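Local structure of MDM10 isoform 1 (Saccharomyces cerevisiae, 7BTX) at residues F186-H191 against Q195-S200. The protein forms part of the ERMES complex that tethers the endoplasmic reticulum to mitochondria, and takes part in late assembly steps of the TOM complex. Sequence-based numbering, arbitrary orientation.
Sequences FQRDSH and QEWIFS
Phe186 and Trp197 face each other as an antiparallel hydrogen-bonded pair, Phe186 N donating to Trp197 O and Trp197 N to Phe186 O, the latter nearly straight. One register step on, Gln187 and Glu196 form a non-hydrogen-bonded pair with their CA atoms 4.0 Å apart, and their side chains leave the opposite face of the sheet. The path of Glu196 illustrates how such neighbours pack. Its CB lies 3.9 Å from Phe186 O. CG is anti to the backbone N (chi1 -175°), which sets it beside Gln187, and the chain stays extended beyond it; CG lies 3.4 Å from Phe186 O and 3.8 Å from Gln187 CB. CD then passes Gln187 OE1, and at the tip Glu196 OE2 approaches that same OE1 to 3.2 Å, two acceptors with no bond between them and their flat groups turned 31° apart. The two segments belong to the hairpin of strands 179-189 and 194-199, part of the meandering antiparallel wall of a mitochondrial beta-barrel; the polar pair on the side of helix 5-16 is consistent with a lumen-facing surface. Glu196 OE1 makes a salt bridge with Arg209, while Gln187 NE2 bonds to Tyr13 OH of that helix. With an alanine at Glu196, Arg209 would probably be left without this carboxylate mate and Gln187 CB without the CG that packs on it. On the reverse face, Trp197 CE3 meets the Phe186 ring at its edge, 3.7 Å from CD2. Farther along that face, Arg188 NH1 lies 4.0 Å from Trp197 CH2, the guanidinium inclined 37° to the indole, and Gln195 OE1 also sits over the guanidinium without the angle for a hydrogen bond.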
loop_
_atom_site.group_PDB
_atom_site.type_symbol
_atom_site.label_atom_id
_atom_site.label_comp_id
_atom_site.label_asym_id
_atom_site.label_seq_id
_atom_site.Cartn_x
_atom_site.Cartn_y
_atom_site.Cartn_z
ATOM N N PHE D 186 27.864 -12.116 -29.216
ATOM C CA PHE D 186 28.428 -12.977 -30.238
ATOM C C PHE D 186 29.436 -13.899 -29.577
ATOM O O PHE D 186 30.216 -13.463 -28.732
ATOM C CB PHE D 186 29.093 -12.149 -31.330
ATOM C CG PHE D 186 29.536 -12.952 -32.503
ATOM C CD1 PHE D 186 28.629 -13.346 -33.464
ATOM C CD2 PHE D 186 30.863 -13.316 -32.646
ATOM C CE1 PHE D 186 29.034 -14.082 -34.543
ATOM C CE2 PHE D 186 31.274 -14.059 -33.723
ATOM C CZ PHE D 186 30.361 -14.439 -34.671
ATOM N N GLN D 187 29.418 -15.174 -29.947
ATOM C CA GLN D 187 30.281 -16.138 -29.272
ATOM C C GLN D 187 30.686 -17.254 -30.220
ATOM O O GLN D 187 29.831 -17.957 -30.759
ATOM C CB GLN D 187 29.587 -16.697 -28.030
ATOM C CG GLN D 187 28.113 -16.967 -28.196
ATOM C CD GLN D 187 27.415 -17.205 -26.882
ATOM O OE1 GLN D 187 28.053 -17.297 -25.839
ATOM N NE2 GLN D 187 26.094 -17.291 -26.923
ATOM N N ARG D 188 31.995 -17.420 -30.411
ATOM C CA ARG D 188 32.534 -18.442 -31.304
ATOM C C ARG D 188 33.124 -19.569 -30.464
ATOM O O ARG D 188 34.186 -19.447 -29.864
ATOM C CB ARG D 188 33.572 -17.846 -32.244
ATOM C CG ARG D 188 34.245 -18.885 -33.131
ATOM C CD ARG D 188 34.846 -18.275 -34.384
ATOM N NE ARG D 188 36.223 -17.840 -34.178
ATOM C CZ ARG D 188 36.648 -16.596 -34.359
ATOM N NH1 ARG D 188 35.799 -15.657 -34.756
ATOM N NH2 ARG D 188 37.921 -16.291 -34.151
ATOM N N ASP D 189 32.416 -20.690 -30.438
ATOM C CA ASP D 189 32.901 -21.860 -29.725
ATOM C C ASP D 189 33.964 -22.579 -30.539
ATOM O O ASP D 189 34.043 -22.433 -31.759
ATOM C CB ASP D 189 31.752 -22.819 -29.433
ATOM C CG ASP D 189 32.076 -23.810 -28.339
ATOM O OD1 ASP D 189 33.063 -23.582 -27.616
ATOM O OD2 ASP D 189 31.354 -24.820 -28.208
ATOM N N SER D 190 34.802 -23.336 -29.844
ATOM C CA SER D 190 35.692 -24.319 -30.440
ATOM C C SER D 190 35.762 -25.480 -29.461
ATOM O O SER D 190 34.922 -25.577 -28.563
ATOM C CB SER D 190 37.071 -23.729 -30.718
ATOM O OG SER D 190 38.021 -24.756 -30.929
ATOM N N HIS D 191 36.727 -26.377 -29.615
ATOM C CA HIS D 191 36.929 -27.375 -28.576
ATOM C C HIS D 191 38.146 -27.084 -27.709
ATOM O O HIS D 191 38.469 -27.891 -26.829
ATOM C CB HIS D 191 37.020 -28.773 -29.195
ATOM C CG HIS D 191 35.764 -29.194 -29.896
ATOM N ND1 HIS D 191 35.666 -29.274 -31.269
ATOM C CD2 HIS D 191 34.547 -29.536 -29.412
ATOM C CE1 HIS D 191 34.444 -29.657 -31.599
ATOM N NE2 HIS D 191 33.746 -29.822 -30.490
ATOM N N GLN D 195 35.644 -18.141 -27.051
ATOM C CA GLN D 195 35.681 -16.684 -27.152
ATOM C C GLN D 195 34.286 -16.096 -27.315
ATOM O O GLN D 195 33.386 -16.734 -27.860
ATOM C CB GLN D 195 36.544 -16.256 -28.335
ATOM C CG GLN D 195 37.904 -16.891 -28.386
ATOM C CD GLN D 195 38.556 -16.724 -29.733
ATOM O OE1 GLN D 195 37.901 -16.377 -30.709
ATOM N NE2 GLN D 195 39.856 -16.965 -29.794
ATOM N N GLU D 196 34.113 -14.867 -26.844
ATOM C CA GLU D 196 32.799 -14.248 -26.800
ATOM C C GLU D 196 32.957 -12.742 -26.850
ATOM O O GLU D 196 33.809 -12.192 -26.159
ATOM C CB GLU D 196 32.053 -14.651 -25.532
ATOM C CG GLU D 196 30.641 -14.143 -25.460
ATOM C CD GLU D 196 29.866 -14.771 -24.335
ATOM O OE1 GLU D 196 30.478 -15.494 -23.523
ATOM O OE2 GLU D 196 28.643 -14.545 -24.261
ATOM N N TRP D 197 32.126 -12.076 -27.656
ATOM C CA TRP D 197 32.191 -10.624 -27.848
ATOM C C TRP D 197 30.873 -10.019 -27.390
ATOM O O TRP D 197 29.856 -10.126 -28.069
ATOM C CB TRP D 197 32.482 -10.280 -29.289
ATOM C CG TRP D 197 33.867 -10.575 -29.694
ATOM C CD1 TRP D 197 34.920 -9.718 -29.691
ATOM C CD2 TRP D 197 34.366 -11.826 -30.166
ATOM N NE1 TRP D 197 36.048 -10.356 -30.134
ATOM C CE2 TRP D 197 35.732 -11.654 -30.432
ATOM C CE3 TRP D 197 33.787 -13.076 -30.389
ATOM C CZ2 TRP D 197 36.528 -12.683 -30.910
ATOM C CZ3 TRP D 197 34.579 -14.094 -30.862
ATOM C CH2 TRP D 197 35.932 -13.894 -31.117
ATOM N N ILE D 198 30.896 -9.373 -26.239
ATOM C CA ILE D 198 29.684 -8.818 -25.654
ATOM C C ILE D 198 29.656 -7.317 -25.892
ATOM O O ILE D 198 30.619 -6.611 -25.581
ATOM C CB ILE D 198 29.611 -9.140 -24.155
ATOM C CG1 ILE D 198 29.699 -10.644 -23.929
ATOM C CG2 ILE D 198 28.337 -8.597 -23.556
ATOM C CD1 ILE D 198 31.001 -11.105 -23.354
ATOM N N PHE D 199 28.559 -6.826 -26.447
ATOM C CA PHE D 199 28.286 -5.400 -26.518
ATOM C C PHE D 199 26.991 -5.141 -25.773
ATOM O O PHE D 199 26.041 -5.913 -25.899
ATOM C CB PHE D 199 28.173 -4.917 -27.963
ATOM C CG PHE D 199 27.730 -3.488 -28.088
ATOM C CD1 PHE D 199 28.596 -2.457 -27.775
ATOM C CD2 PHE D 199 26.452 -3.177 -28.516
ATOM C CE1 PHE D 199 28.196 -1.142 -27.884
ATOM C CE2 PHE D 199 26.047 -1.862 -28.629
ATOM C CZ PHE D 199 26.921 -0.846 -28.314
ATOM N N SER D 200 26.953 -4.067 -25.004
ATOM C CA SER D 200 25.791 -3.733 -24.202
ATOM C C SER D 200 25.341 -2.317 -24.524
ATOM O O SER D 200 25.861 -1.667 -25.426
ATOM C CB SER D 200 26.102 -3.884 -22.715
ATOM O OG SER D 200 25.108 -3.249 -21.936
#